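Local atomic coordinates of possible galactose mutarotase (Streptomyces platensis subsp. rosaceus, PDB entry 4RNL), a protein that is of unproven function but, as a member of the aldose 1-epimerase family, probably interconverts the alpha and beta anomers of galactose or a related sugar. Residues Arg35-Thr40 / Thr47-Asp52; His198-Ala203 / Phe229-Ala234; Leu270-Thr275 / Thr336-Ser341. All coordinates share one frame; numbering follows the deposited sequence.

Interaction 1: Arg35-Thr40 / Thr47-Asp52; sequences RVRVLT and TVEAPD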
ATOM      1  N   ARG A  35      11.096  -8.618 -11.400  1.00 15.11           N
ATOM      2  CA  ARG A  35      10.097  -9.676 -11.338  1.00 14.79           C
ATOM      3  C   ARG A  35       9.178  -9.306 -10.183  1.00 13.46           C
ATOM      4  O   ARG A  35       9.638  -9.013  -9.066  1.00 14.46           O
ATOM      5  CB  ARG A  35      10.723 -11.067 -11.133  1.00 15.02           C
ATOM      6  CG  ARG A  35       9.665 -12.179 -11.085  1.00 14.24           C
ATOM      7  CD  ARG A  35      10.249 -13.567 -11.292  1.00 16.74           C
ATOM      8  NE  ARG A  35      11.295 -13.873 -10.323  1.00 23.89           N
ATOM      9  CZ  ARG A  35      12.218 -14.814 -10.502  1.00 33.45           C
ATOM     10  NH1 ARG A  35      12.211 -15.542 -11.614  1.00 29.26           N
ATOM     11  NH2 ARG A  35      13.142 -15.027  -9.573  1.00 34.26           N
ATOM     12  N   VAL A  36       7.888  -9.263 -10.475  1.00 12.25           N
ATOM     13  CA  VAL A  36       6.876  -8.956  -9.480  1.00 11.83           C
ATOM     14  C   VAL A  36       5.859 -10.077  -9.510  1.00 15.23           C
ATOM     15  O   VAL A  36       5.427 -10.496 -10.585  1.00 17.29           O
ATOM     16  CB  VAL A  36       6.178  -7.613  -9.795  1.00 12.50           C
ATOM     17  CG1 VAL A  36       5.027  -7.363  -8.814  1.00 12.82           C
ATOM     18  CG2 VAL A  36       7.191  -6.454  -9.745  1.00 12.97           C
ATOM     19  N   ARG A  37       5.486 -10.586  -8.341  1.00 11.09           N
ATOM     20  CA  ARG A  37       4.439 -11.602  -8.283  1.00 10.51           C
ATOM     21  C   ARG A  37       3.252 -11.066  -7.494  1.00 11.98           C
ATOM     22  O   ARG A  37       3.435 -10.469  -6.432  1.00 10.77           O
ATOM     23  CB  ARG A  37       4.971 -12.887  -7.646  1.00 13.48           C
ATOM     24  CG  ARG A  37       6.148 -13.500  -8.393  1.00 15.42           C
ATOM     25  CD  ARG A  37       6.520 -14.857  -7.815  1.00 26.97           C
ATOM     26  NE  ARG A  37       7.676 -15.433  -8.499  1.00 33.81           N
ATOM     27  CZ  ARG A  37       8.886 -15.541  -7.958  1.00 47.40           C
ATOM     28  NH1 ARG A  37       9.097 -15.121  -6.715  1.00 51.25           N
ATOM     29  NH2 ARG A  37       9.883 -16.072  -8.653  1.00 47.14           N
ATOM     30  N   VAL A  38       2.050 -11.288  -8.020  1.00 11.89           N
ATOM     31  CA  VAL A  38       0.820 -10.737  -7.455  1.00 11.11           C
ATOM     32  C   VAL A  38      -0.189 -11.864  -7.237  1.00 14.53           C
ATOM     33  O   VAL A  38      -0.392 -12.712  -8.118  1.00 14.18           O
ATOM     34  CB  VAL A  38       0.194  -9.685  -8.395  1.00 12.34           C
ATOM     35  CG1 VAL A  38      -1.093  -9.128  -7.799  1.00 11.94           C
ATOM     36  CG2 VAL A  38       1.182  -8.539  -8.666  1.00 10.75           C
ATOM     37  N   LEU A  39      -0.809 -11.883  -6.061  1.00 12.24           N
ATOM     38  CA  LEU A  39      -1.770 -12.938  -5.722  1.00 10.31           C
ATOM     39  C   LEU A  39      -3.189 -12.452  -5.928  1.00 11.31           C
ATOM     40  O   LEU A  39      -3.480 -11.279  -5.688  1.00 13.40           O
ATOM     41  CB  LEU A  39      -1.615 -13.356  -4.263  1.00 11.05           C
ATOM     42  CG  LEU A  39      -0.208 -13.641  -3.742  1.00 14.73           C
ATOM     43  CD1 LEU A  39      -0.312 -14.066  -2.288  1.00 12.11           C
ATOM     44  CD2 LEU A  39       0.489 -14.717  -4.581  1.00 10.80           C
ATOM     45  N   THR A  40      -4.090 -13.342  -6.344  1.00 11.78           N
ATOM     46  CA  THR A  40      -5.503 -12.963  -6.434  1.00 12.00           C
ATOM     47  C   THR A  40      -6.108 -12.812  -5.038  1.00 15.25           C
ATOM     48  O   THR A  40      -7.172 -12.210  -4.872  1.00 15.33           O
ATOM     49  CB  THR A  40      -6.335 -13.955  -7.255  1.00 12.99           C
ATOM     50  OG1 THR A  40      -6.231 -15.264  -6.678  1.00 13.62           O
ATOM     51  CG2 THR A  40      -5.852 -13.993  -8.697  1.00 18.54           C
ATOM     52  N   THR A  47       6.074 -10.783  -4.054  1.00 13.61           N
ATOM     53  CA  THR A  47       7.505 -10.517  -4.187  1.00 14.59           C
ATOM     54  C   THR A  47       7.803  -9.415  -5.207  1.00 12.53           C
ATOM     55  O   THR A  47       7.063  -9.212  -6.173  1.00 10.31           O
ATOM     56  CB  THR A  47       8.312 -11.780  -4.576  1.00 23.36           C
ATOM     57  OG1 THR A  47       7.700 -12.412  -5.704  1.00 22.09           O
ATOM     58  CG2 THR A  47       8.408 -12.783  -3.424  1.00 27.38           C
ATOM     59  N   VAL A  48       8.903  -8.710  -4.963  1.00 11.50           N
ATOM     60  CA  VAL A  48       9.439  -7.699  -5.863  1.00 11.66           C
ATOM     61  C   VAL A  48      10.947  -7.934  -5.924  1.00 14.18           C
ATOM     62  O   VAL A  48      11.626  -7.906  -4.893  1.00 13.12           O
ATOM     63  CB  VAL A  48       9.174  -6.270  -5.333  1.00 14.10           C
ATOM     64  CG1 VAL A  48       9.890  -5.248  -6.192  1.00 15.66           C
ATOM     65  CG2 VAL A  48       7.673  -5.970  -5.300  1.00 10.74           C
ATOM     66  N   GLU A  49      11.467  -8.198  -7.116  1.00 12.64           N
ATOM     67  CA  GLU A  49      12.896  -8.455  -7.286  1.00 12.88           C
ATOM     68  C   GLU A  49      13.504  -7.448  -8.251  1.00 15.61           C
ATOM     69  O   GLU A  49      12.947  -7.197  -9.317  1.00 12.59           O
ATOM     70  CB  GLU A  49      13.118  -9.878  -7.805  1.00 15.10           C
ATOM     71  CG  GLU A  49      12.757 -10.947  -6.776  1.00 14.09           C
ATOM     72  CD  GLU A  49      12.564 -12.315  -7.394  1.00 23.99           C
ATOM     73  OE1 GLU A  49      13.506 -13.128  -7.335  1.00 24.21           O
ATOM     74  OE2 GLU A  49      11.470 -12.578  -7.940  1.00 26.13           O
ATOM     75  N   ALA A  50      14.658  -6.899  -7.875  1.00 11.81           N
ATOM     76  CA  ALA A  50      15.301  -5.820  -8.617  1.00 12.87           C
ATOM     77  C   ALA A  50      16.813  -5.939  -8.458  1.00 12.80           C
ATOM     78  O   ALA A  50      17.294  -6.415  -7.423  1.00 12.74           O
ATOM     79  CB  ALA A  50      14.826  -4.462  -8.080  1.00 11.72           C
ATOM     80  N   PRO A  51      17.572  -5.486  -9.467  1.00 15.13           N
ATOM     81  CA  PRO A  51      19.035  -5.609  -9.388  1.00 14.37           C
ATOM     82  C   PRO A  51      19.690  -4.581  -8.467  1.00 15.83           C
ATOM     83  O   PRO A  51      19.187  -3.455  -8.336  1.00 14.24           O
ATOM     84  CB  PRO A  51      19.483  -5.378 -10.837  1.00 17.24           C
ATOM     85  CG  PRO A  51      18.429  -4.490 -11.415  1.00 17.51           C
ATOM     86  CD  PRO A  51      17.127  -4.908 -10.751  1.00 17.42           C
ATOM     87  N   ASP A  52      20.800  -4.971  -7.835  1.00 15.95           N
ATOM     88  CA  ASP A  52      21.625  -4.032  -7.077  1.00 17.34           C
ATOM     89  C   ASP A  52      22.607  -3.354  -8.036  1.00 19.10           C
ATOM     90  O   ASP A  52      22.549  -3.591  -9.248  1.00 17.64           O
ATOM     91  CB  ASP A  52      22.347  -4.728  -5.901  1.00 15.36           C
ATOM     92  CG  ASP A  52      23.376  -5.781  -6.345  1.00 23.82           C
ATOM     93  OD1 ASP A  52      23.772  -5.821  -7.530  1.00 20.31           O
ATOM     94  OD2 ASP A  52      23.821  -6.568  -5.475  1.00 21.07           O
TER
HETATM   95  O   HOH W   1       9.248 -11.389  -7.540  1.00 22.94           O
HETATM   96  O   HOH W   2      11.840 -15.057  -4.987  1.00 40.68           O
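Two arginines of one strand, Arg35 and Arg37, converge on a single glutamate of its hairpin partner, and their guanidinium groups come so close that Arg37 NH2 sits 3.1 Å from Arg35 NE, over the rim of one guanidinium face. Glu49 lies against both. Its side chain runs alongside that of Arg35, pointing the same way, and the arginine grips it side-on with two nitrogens. The nearly straight bond from Arg35 NE to Glu49 OE2 is 2.7 Å (174°), while Arg35 NH2 reaches Glu49 OE1 at 3.0 Å on the syn side. Both oxygens lie near the guanidinium plane, but the carboxylate is turned 34° against it. A bend at chi3 (57°) in the Arg35 chain brings the NE edge round to the acid. Arg37 takes a different part: Glu49 OE2 lies over a face of its guanidinium, 3.7 Å from NH1, a long pairing of charges without a directed N-H. That NH1 also makes a weak bond to Thr47 OG1. A water joins Glu49 OE2, Thr47 OG1 and, weakly, the carbonyl of Arg35.

Beneath this polar face the strands run antiparallel. Arg35 with Glu49 and Arg37 with Thr47 are hydrogen-bonded pairs, the latter through Arg37 N to Thr47 O at 3.0 Å, and between them Val36 faces Val48 as a non-hydrogen-bonded pair on the other side of the sheet. This is the hairpin of strands 35-39 and 45-51, flanked by strands 21-28 and 57-59; Gln59 touches both Thr47 and Glu49, and Arg57 touches Glu49. With two guanidinium groups beside it, Glu49 is probably kept in its ionised form, its negative charge shared between a directed two-nitrogen grip from Arg35 and a looser charge pairing with Arg37.

Interaction 2: His198-Ala203 / Phe229-Ala234; sequences HELRLA and FDFRAA. With PO4 (phosphate ion), chain G.
Leu202 N donates to Phe231 O at 2.8 Å, a nearly straight bond (168°) that arrives from above the carbonyl plane, and the Phe231 side chain points toward the strand, where it meets Leu200 and Leu202. Leu200 CD2 lies over one face of its ring, 4.0 Å from the centroid and displaced toward the rim, a CH-pi contact in which the two side chains cross at about a right angle. Leu202 instead runs alongside the phenylalanine, with its CG 3.8 Å from Phe231 CB. On the other side of the strand the aliphatic part of Arg201 passes the loop backbone, CG lying 3.5 Å from Arg232 O, and its CB meets the methyl of Ala234. Strand 199-202 lies close to one margin of the large antiparallel sheet of this galactose mutarotase-like fold, and the loop 229-234 leads into the short strand 235-236 that forms the margin itself.

A water bridges the two segments, donating to Leu202 O and Arg232 O and accepting from Arg201 NH1; the NE of this arginine is held in a salt bridge by Glu260. The turn that presents Phe231 is an Asx turn. Asp230 OD1 accepts from Arg232 N at 3.0 Å and, from the opposite face of the carboxylate, from Arg232 NE. Arg232 NH2 completes the side-on grip at Asp230 OD2, 2.8 Å away. The outward edge of the same guanidinium holds a phosphate, probably from the crystallisation liquor, through NH1 to phosphate O3 and NH2 to phosphate O2, each 2.9 Å, and Thr225 OG1 binds this ion too.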
ATOM      1  N   HIS A 198      18.058   3.099   5.536  1.00 10.31           N
ATOM      2  CA  HIS A 198      17.679   3.639   4.221  1.00  8.35           C
ATOM      3  C   HIS A 198      17.523   5.152   4.287  1.00 12.36           C
ATOM      4  O   HIS A 198      17.029   5.696   5.276  1.00 13.13           O
ATOM      5  CB  HIS A 198      16.344   3.078   3.726  1.00  8.07           C
ATOM      6  CG  HIS A 198      16.383   1.633   3.333  1.00 16.61           C
ATOM      7  ND1 HIS A 198      17.366   0.766   3.759  1.00 18.82           N
ATOM      8  CD2 HIS A 198      15.546   0.906   2.559  1.00 15.66           C
ATOM      9  CE1 HIS A 198      17.132  -0.436   3.262  1.00 17.42           C
ATOM     10  NE2 HIS A 198      16.029  -0.380   2.536  1.00 14.37           N
ATOM     11  N   GLU A 199      17.905   5.828   3.209  1.00 12.39           N
ATOM     12  CA  GLU A 199      17.732   7.272   3.123  1.00  8.94           C
ATOM     13  C   GLU A 199      16.420   7.567   2.415  1.00 10.24           C
ATOM     14  O   GLU A 199      16.133   7.003   1.353  1.00 12.03           O
ATOM     15  CB  GLU A 199      18.907   7.902   2.374  1.00 12.10           C
ATOM     16  CG  GLU A 199      20.229   7.727   3.120  1.00 14.73           C
ATOM     17  CD  GLU A 199      21.418   8.283   2.367  1.00 23.52           C
ATOM     18  OE1 GLU A 199      21.305   8.495   1.137  1.00 23.01           O
ATOM     19  OE2 GLU A 199      22.471   8.506   3.014  1.00 19.49           O
ATOM     20  N   LEU A 200      15.614   8.434   3.021  1.00 10.17           N
ATOM     21  CA  LEU A 200      14.310   8.784   2.470  1.00 11.25           C
ATOM     22  C   LEU A 200      14.246  10.279   2.246  1.00 10.70           C
ATOM     23  O   LEU A 200      14.651  11.052   3.115  1.00  9.70           O
ATOM     24  CB  LEU A 200      13.195   8.377   3.444  1.00 14.05           C
ATOM     25  CG  LEU A 200      11.766   8.752   3.033  1.00 11.39           C
ATOM     26  CD1 LEU A 200      11.396   8.063   1.729  1.00 14.16           C
ATOM     27  CD2 LEU A 200      10.774   8.397   4.124  1.00  7.35           C
ATOM     28  N   ARG A 201      13.759  10.680   1.077  1.00  8.92           N
ATOM     29  CA  ARG A 201      13.368  12.065   0.831  1.00  9.93           C
ATOM     30  C   ARG A 201      11.883  12.092   0.493  1.00 15.07           C
ATOM     31  O   ARG A 201      11.420  11.281  -0.306  1.00 12.38           O
ATOM     32  CB  ARG A 201      14.181  12.667  -0.326  1.00 12.42           C
ATOM     33  CG  ARG A 201      13.823  14.135  -0.593  1.00 16.21           C
ATOM     34  CD  ARG A 201      14.612  14.748  -1.755  1.00 23.87           C
ATOM     35  NE  ARG A 201      14.169  14.225  -3.046  1.00 32.58           N
ATOM     36  CZ  ARG A 201      13.051  14.597  -3.669  1.00 41.10           C
ATOM     37  NH1 ARG A 201      12.243  15.501  -3.128  1.00 39.96           N
ATOM     38  NH2 ARG A 201      12.733  14.058  -4.839  1.00 45.85           N
ATOM     39  N   LEU A 202      11.131  13.012   1.102  1.00 10.00           N
ATOM     40  CA  LEU A 202       9.706  13.152   0.794  1.00 12.36           C
ATOM     41  C   LEU A 202       9.416  14.555   0.327  1.00 14.71           C
ATOM     42  O   LEU A 202       9.919  15.527   0.898  1.00 17.60           O
ATOM     43  CB  LEU A 202       8.826  12.860   2.018  1.00 10.07           C
ATOM     44  CG  LEU A 202       8.919  11.487   2.674  1.00 13.29           C
ATOM     45  CD1 LEU A 202       8.099  11.480   3.965  1.00 11.79           C
ATOM     46  CD2 LEU A 202       8.439  10.397   1.710  1.00 15.40           C
ATOM     47  N   ALA A 203       8.594  14.674  -0.706  1.00 12.93           N
ATOM     48  CA  ALA A 203       8.158  15.993  -1.143  1.00 12.72           C
ATOM     49  C   ALA A 203       6.952  16.400  -0.308  1.00 15.94           C
ATOM     50  O   ALA A 203       5.836  16.499  -0.818  1.00 11.90           O
ATOM     51  CB  ALA A 203       7.818  15.984  -2.624  1.00 15.04           C
ATOM     52  N   PHE A 229       9.889  14.812  11.672  1.00 10.92           N
ATOM     53  CA  PHE A 229       9.170  14.416  10.456  1.00  8.17           C
ATOM     54  C   PHE A 229       9.678  15.137   9.208  1.00 11.38           C
ATOM     55  O   PHE A 229       9.105  15.006   8.128  1.00 14.37           O
ATOM     56  CB  PHE A 229       7.662  14.626  10.642  1.00 12.72           C
ATOM     57  CG  PHE A 229       7.128  13.967  11.881  1.00  9.27           C
ATOM     58  CD1 PHE A 229       6.826  12.609  11.883  1.00 11.30           C
ATOM     59  CD2 PHE A 229       6.965  14.693  13.054  1.00  9.23           C
ATOM     60  CE1 PHE A 229       6.344  11.991  13.028  1.00 11.57           C
ATOM     61  CE2 PHE A 229       6.484  14.084  14.210  1.00 12.29           C
ATOM     62  CZ  PHE A 229       6.175  12.730  14.197  1.00 11.73           C
ATOM     63  N   ASP A 230      10.762  15.892   9.354  1.00  9.47           N
ATOM     64  CA  ASP A 230      11.335  16.604   8.211  1.00 10.34           C
ATOM     65  C   ASP A 230      12.179  15.669   7.339  1.00 12.01           C
ATOM     66  O   ASP A 230      13.300  15.297   7.712  1.00 12.70           O
ATOM     67  CB  ASP A 230      12.176  17.803   8.683  1.00 14.07           C
ATOM     68  CG  ASP A 230      12.528  18.766   7.553  1.00 17.70           C
ATOM     69  OD1 ASP A 230      12.283  18.429   6.372  1.00 16.12           O
ATOM     70  OD2 ASP A 230      13.064  19.868   7.843  1.00 14.86           O
ATOM     71  N   PHE A 231      11.626  15.290   6.188  1.00 11.65           N
ATOM     72  CA  PHE A 231      12.324  14.471   5.185  1.00 10.50           C
ATOM     73  C   PHE A 231      12.479  15.249   3.885  1.00 11.75           C
ATOM     74  O   PHE A 231      12.614  14.657   2.807  1.00 11.94           O
ATOM     75  CB  PHE A 231      11.555  13.166   4.887  1.00 10.32           C
ATOM     76  CG  PHE A 231      11.669  12.116   5.969  1.00 10.56           C
ATOM     77  CD1 PHE A 231      12.758  11.249   6.003  1.00 11.21           C
ATOM     78  CD2 PHE A 231      10.663  11.958   6.923  1.00 10.06           C
ATOM     79  CE1 PHE A 231      12.863  10.268   6.990  1.00 10.92           C
ATOM     80  CE2 PHE A 231      10.760  10.980   7.916  1.00 13.19           C
ATOM     81  CZ  PHE A 231      11.861  10.128   7.949  1.00 10.69           C
ATOM     82  N   ARG A 232      12.455  16.576   3.968  1.00  8.75           N
ATOM     83  CA  ARG A 232      12.531  17.384   2.755  1.00 12.77           C
ATOM     84  C   ARG A 232      13.891  17.221   2.070  1.00 18.12           C
ATOM     85  O   ARG A 232      13.987  17.313   0.843  1.00 14.55           O
ATOM     86  CB  ARG A 232      12.225  18.846   3.062  1.00 11.09           C
ATOM     87  CG  ARG A 232      10.730  19.112   3.368  1.00 14.02           C
ATOM     88  CD  ARG A 232      10.515  20.551   3.821  1.00 13.11           C
ATOM     89  NE  ARG A 232      11.304  20.844   5.018  1.00 15.51           N
ATOM     90  CZ  ARG A 232      11.574  22.069   5.463  1.00 21.52           C
ATOM     91  NH1 ARG A 232      11.116  23.132   4.817  1.00 17.68           N
ATOM     92  NH2 ARG A 232      12.307  22.228   6.555  1.00 19.90           N
ATOM     93  N   ALA A 233      14.925  16.968   2.872  1.00 13.90           N
ATOM     94  CA  ALA A 233      16.245  16.571   2.368  1.00 14.41           C
ATOM     95  C   ALA A 233      16.491  15.108   2.721  1.00 19.46           C
ATOM     96  O   ALA A 233      16.189  14.689   3.840  1.00 18.18           O
ATOM     97  CB  ALA A 233      17.334  17.446   2.975  1.00 14.73           C
ATOM     98  N   ALA A 234      17.040  14.331   1.783  1.00 15.61           N
ATOM     99  CA  ALA A 234      17.235  12.893   1.998  1.00 14.76           C
ATOM    100  C   ALA A 234      18.021  12.629   3.263  1.00 13.64           C
ATOM    101  O   ALA A 234      19.043  13.259   3.490  1.00 13.41           O
ATOM    102  CB  ALA A 234      17.951  12.273   0.816  1.00 12.55           C
TER
HETATM  103  P   PO4 G 403      12.716  25.961   6.890  0.79 42.92           P
HETATM  104  O1  PO4 G 403      12.571  27.192   7.748  0.79 44.72           O
HETATM  105  O2  PO4 G 403      12.902  24.752   7.771  0.79 37.39           O
HETATM  106  O3  PO4 G 403      11.489  25.792   6.026  0.79 33.51           O
HETATM  107  O4  PO4 G 403      13.948  26.108   6.027  0.79 50.67           O
HETATM  108  O   HOH W   3      11.794  17.174  -0.770  1.00 29.13           O

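Interaction 3: Leu270-Thr275 / Thr336-Ser341; sequences LALATT and TVYAFS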
ATOM      1  N   LEU A 270      14.550   3.599  -5.077  1.00 12.69           N
ATOM      2  CA  LEU A 270      13.145   3.635  -5.467  1.00 12.12           C
ATOM      3  C   LEU A 270      12.688   5.074  -5.577  1.00 13.91           C
ATOM      4  O   LEU A 270      12.948   5.883  -4.679  1.00 12.34           O
ATOM      5  CB  LEU A 270      12.289   2.950  -4.405  1.00 10.43           C
ATOM      6  CG  LEU A 270      10.772   3.139  -4.514  1.00  9.88           C
ATOM      7  CD1 LEU A 270      10.220   2.383  -5.724  1.00  8.93           C
ATOM      8  CD2 LEU A 270      10.113   2.661  -3.240  1.00 13.02           C
ATOM      9  N   ALA A 271      12.025   5.388  -6.685  1.00 11.28           N
ATOM     10  CA  ALA A 271      11.307   6.651  -6.831  1.00 12.38           C
ATOM     11  C   ALA A 271       9.830   6.309  -6.884  1.00 10.86           C
ATOM     12  O   ALA A 271       9.391   5.545  -7.754  1.00 13.19           O
ATOM     13  CB  ALA A 271      11.739   7.377  -8.103  1.00 12.56           C
ATOM     14  N   LEU A 272       9.069   6.863  -5.948  1.00 11.71           N
ATOM     15  CA  LEU A 272       7.646   6.571  -5.826  1.00  9.40           C
ATOM     16  C   LEU A 272       6.864   7.772  -6.337  1.00 14.38           C
ATOM     17  O   LEU A 272       7.020   8.882  -5.810  1.00 11.83           O
ATOM     18  CB  LEU A 272       7.297   6.338  -4.344  1.00 10.98           C
ATOM     19  CG  LEU A 272       5.891   5.820  -4.020  1.00 16.51           C
ATOM     20  CD1 LEU A 272       5.671   4.474  -4.672  1.00 17.71           C
ATOM     21  CD2 LEU A 272       5.643   5.712  -2.519  1.00 17.06           C
ATOM     22  N   ALA A 273       6.030   7.556  -7.351  1.00 12.58           N
ATOM     23  CA  ALA A 273       5.214   8.633  -7.921  1.00  8.80           C
ATOM     24  C   ALA A 273       3.746   8.325  -7.702  1.00  9.47           C
ATOM     25  O   ALA A 273       3.342   7.160  -7.748  1.00 10.23           O
ATOM     26  CB  ALA A 273       5.513   8.809  -9.394  1.00 10.50           C
ATOM     27  N   THR A 274       2.939   9.359  -7.457  1.00  9.42           N
ATOM     28  CA  THR A 274       1.532   9.125  -7.166  1.00 11.23           C
ATOM     29  C   THR A 274       0.653  10.320  -7.484  1.00 11.06           C
ATOM     30  O   THR A 274       1.124  11.454  -7.573  1.00 10.32           O
ATOM     31  CB  THR A 274       1.319   8.719  -5.684  1.00 14.62           C
ATOM     32  OG1 THR A 274      -0.020   8.243  -5.497  1.00 10.62           O
ATOM     33  CG2 THR A 274       1.571   9.902  -4.743  1.00 11.73           C
ATOM     34  N   THR A 275      -0.636  10.042  -7.656  1.00 10.31           N
ATOM     35  CA  THR A 275      -1.663  11.068  -7.796  1.00 11.48           C
ATOM     36  C   THR A 275      -2.192  11.490  -6.422  1.00 14.63           C
ATOM     37  O   THR A 275      -2.858  12.518  -6.284  1.00 11.77           O
ATOM     38  CB  THR A 275      -2.844  10.515  -8.594  1.00  9.97           C
ATOM     39  OG1 THR A 275      -3.253   9.274  -8.007  1.00  9.77           O
ATOM     40  CG2 THR A 275      -2.442  10.273 -10.052  1.00 13.01           C
ATOM     41  N   THR A 336      -0.182   4.898  -8.696  1.00 11.57           N
ATOM     42  CA  THR A 336       1.099   4.946  -8.015  1.00  9.77           C
ATOM     43  C   THR A 336       2.111   4.131  -8.827  1.00 14.67           C
ATOM     44  O   THR A 336       1.779   3.079  -9.377  1.00 11.93           O
ATOM     45  CB  THR A 336       0.967   4.448  -6.556  1.00 12.48           C
ATOM     46  OG1 THR A 336       0.087   5.334  -5.832  1.00 13.33           O
ATOM     47  CG2 THR A 336       2.327   4.440  -5.864  1.00 14.40           C
ATOM     48  N   VAL A 337       3.327   4.649  -8.958  1.00 12.29           N
ATOM     49  CA  VAL A 337       4.356   3.967  -9.736  1.00  9.74           C
ATOM     50  C   VAL A 337       5.582   3.776  -8.859  1.00 14.06           C
ATOM     51  O   VAL A 337       6.051   4.719  -8.220  1.00 13.46           O
ATOM     52  CB  VAL A 337       4.763   4.774 -10.987  1.00 13.30           C
ATOM     53  CG1 VAL A 337       5.801   3.998 -11.802  1.00 13.28           C
ATOM     54  CG2 VAL A 337       3.548   5.109 -11.847  1.00 16.55           C
ATOM     55  N   TYR A 338       6.084   2.545  -8.813  1.00 11.72           N
ATOM     56  CA  TYR A 338       7.299   2.236  -8.079  1.00  9.73           C
ATOM     57  C   TYR A 338       8.403   2.057  -9.109  1.00 12.38           C
ATOM     58  O   TYR A 338       8.442   1.036  -9.789  1.00 13.73           O
ATOM     59  CB  TYR A 338       7.134   0.922  -7.318  1.00 12.42           C
ATOM     60  CG  TYR A 338       6.067   0.921  -6.240  1.00 14.33           C
ATOM     61  CD1 TYR A 338       4.715   0.861  -6.565  1.00 22.12           C
ATOM     62  CD2 TYR A 338       6.422   0.936  -4.897  1.00 16.30           C
ATOM     63  CE1 TYR A 338       3.741   0.842  -5.575  1.00 21.08           C
ATOM     64  CE2 TYR A 338       5.463   0.909  -3.904  1.00 19.70           C
ATOM     65  CZ  TYR A 338       4.126   0.863  -4.249  1.00 28.40           C
ATOM     66  OH  TYR A 338       3.178   0.844  -3.252  1.00 34.64           O
ATOM     67  N   ALA A 339       9.294   3.038  -9.229  1.00 12.02           N
ATOM     68  CA  ALA A 339      10.359   2.979 -10.232  1.00 12.45           C
ATOM     69  C   ALA A 339      11.697   2.663  -9.572  1.00 12.43           C
ATOM     70  O   ALA A 339      12.211   3.456  -8.780  1.00 13.75           O
ATOM     71  CB  ALA A 339      10.440   4.296 -11.012  1.00 13.70           C
ATOM     72  N   PHE A 340      12.255   1.500  -9.903  1.00 12.33           N
ATOM     73  CA  PHE A 340      13.508   1.056  -9.300  1.00 11.22           C
ATOM     74  C   PHE A 340      14.689   1.374 -10.199  1.00 15.07           C
ATOM     75  O   PHE A 340      14.583   1.329 -11.425  1.00 15.86           O
ATOM     76  CB  PHE A 340      13.464  -0.452  -8.992  1.00 12.00           C
ATOM     77  CG  PHE A 340      12.454  -0.822  -7.935  1.00 13.11           C
ATOM     78  CD1 PHE A 340      11.122  -1.031  -8.269  1.00 11.03           C
ATOM     79  CD2 PHE A 340      12.835  -0.934  -6.599  1.00 16.12           C
ATOM     80  CE1 PHE A 340      10.184  -1.356  -7.287  1.00 12.44           C
ATOM     81  CE2 PHE A 340      11.912  -1.258  -5.622  1.00 15.58           C
ATOM     82  CZ  PHE A 340      10.579  -1.460  -5.962  1.00 11.95           C
ATOM     83  N   SER A 341      15.819   1.694  -9.580  1.00 13.92           N
ATOM     84  CA  SER A 341      17.053   1.977 -10.305  1.00 14.57           C
ATOM     85  C   SER A 341      18.195   1.736  -9.340  1.00 14.18           C
ATOM     86  O   SER A 341      17.983   1.187  -8.256  1.00 14.00           O
ATOM     87  CB  SER A 341      17.077   3.425 -10.790  1.00 16.21           C
ATOM     88  OG  SER A 341      16.994   4.321  -9.693  1.00 16.55           O
TER
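Four backbone hydrogen bonds join Leu270-Thr275 to Thr336-Ser341, two in each hydrogen-bonded pair. Ala271 and Ala339 exchange theirs at 2.9 Å both from Ala271 N to Ala339 O and from Ala339 N to Ala271 O; Ala273 and Val337 do the same, the shorter being Val337 N to Ala273 O at 2.8 Å. At one end a side-chain bond is added: Thr274 OG1 and Thr336 OG1, on side chains lying side by side and pointing the same way, are 2.9 Å apart. Thr274 OG1 is placed there by standing anti to its own N (chi1 -169°). Thr336 OG1 is also bonded to Thr309 OG1 of strand 305-310, so the pair ties this sheet to the one stacked on it.

The same face carries the apolar contacts of Leu270, Leu272, Tyr338 and Phe340, in which each leucine methyl lies over the ring of its directly paired, non-hydrogen-bonded neighbour. Leu272 CD1 lies over one face of the Tyr338 ring, 3.7 Å from the centroid, and the same methyl touches Thr336 CG2 at 3.6 Å. Leu270 CD1 sits near the edge of that tyrosine ring and simultaneously over a face of Phe340, 4.0 Å from its centroid, so one methyl touches both aromatic residues. Replacing Tyr338 with an alanine would probably leave Leu272 CD1 without the ring face it packs against and open a gap over that methyl. The opposite face bears the small side chains Ala271, Ala273, Val337 and Ala339.

Strands 268-274 and 332-342, antiparallel at 167° here, are central neighbours in the large sheet, and their leucine and aromatic side chains pack against strands 180-185 and 305-310 of the seven-stranded sheet that faces it, as in the beta-sandwich of the aldose 1-epimerase family.

Overall arrangement
Interactions 2 and 3 belong to the same large antiparallel sheet: strand 256-262 lies between 268-274 and 199-202, so that interaction 3 is central and interaction 2 near one margin. Their centres are 15 Å apart and their nearest atoms about 7 Å, without touching. Interaction 1, in a separate five-stranded sheet, has its centre 14 Å from that of interaction 3 and meets it directly, Val48 CG1 packing 3.9 Å from Phe340 CZ. Interactions 1 and 2 are the distant pair, with centres 25 Å apart. The phosphate is held at the outer side of interaction 2, by Arg232, and, as it probably comes from the crystallisation liquor, it gives no evidence of where a sugar would bind.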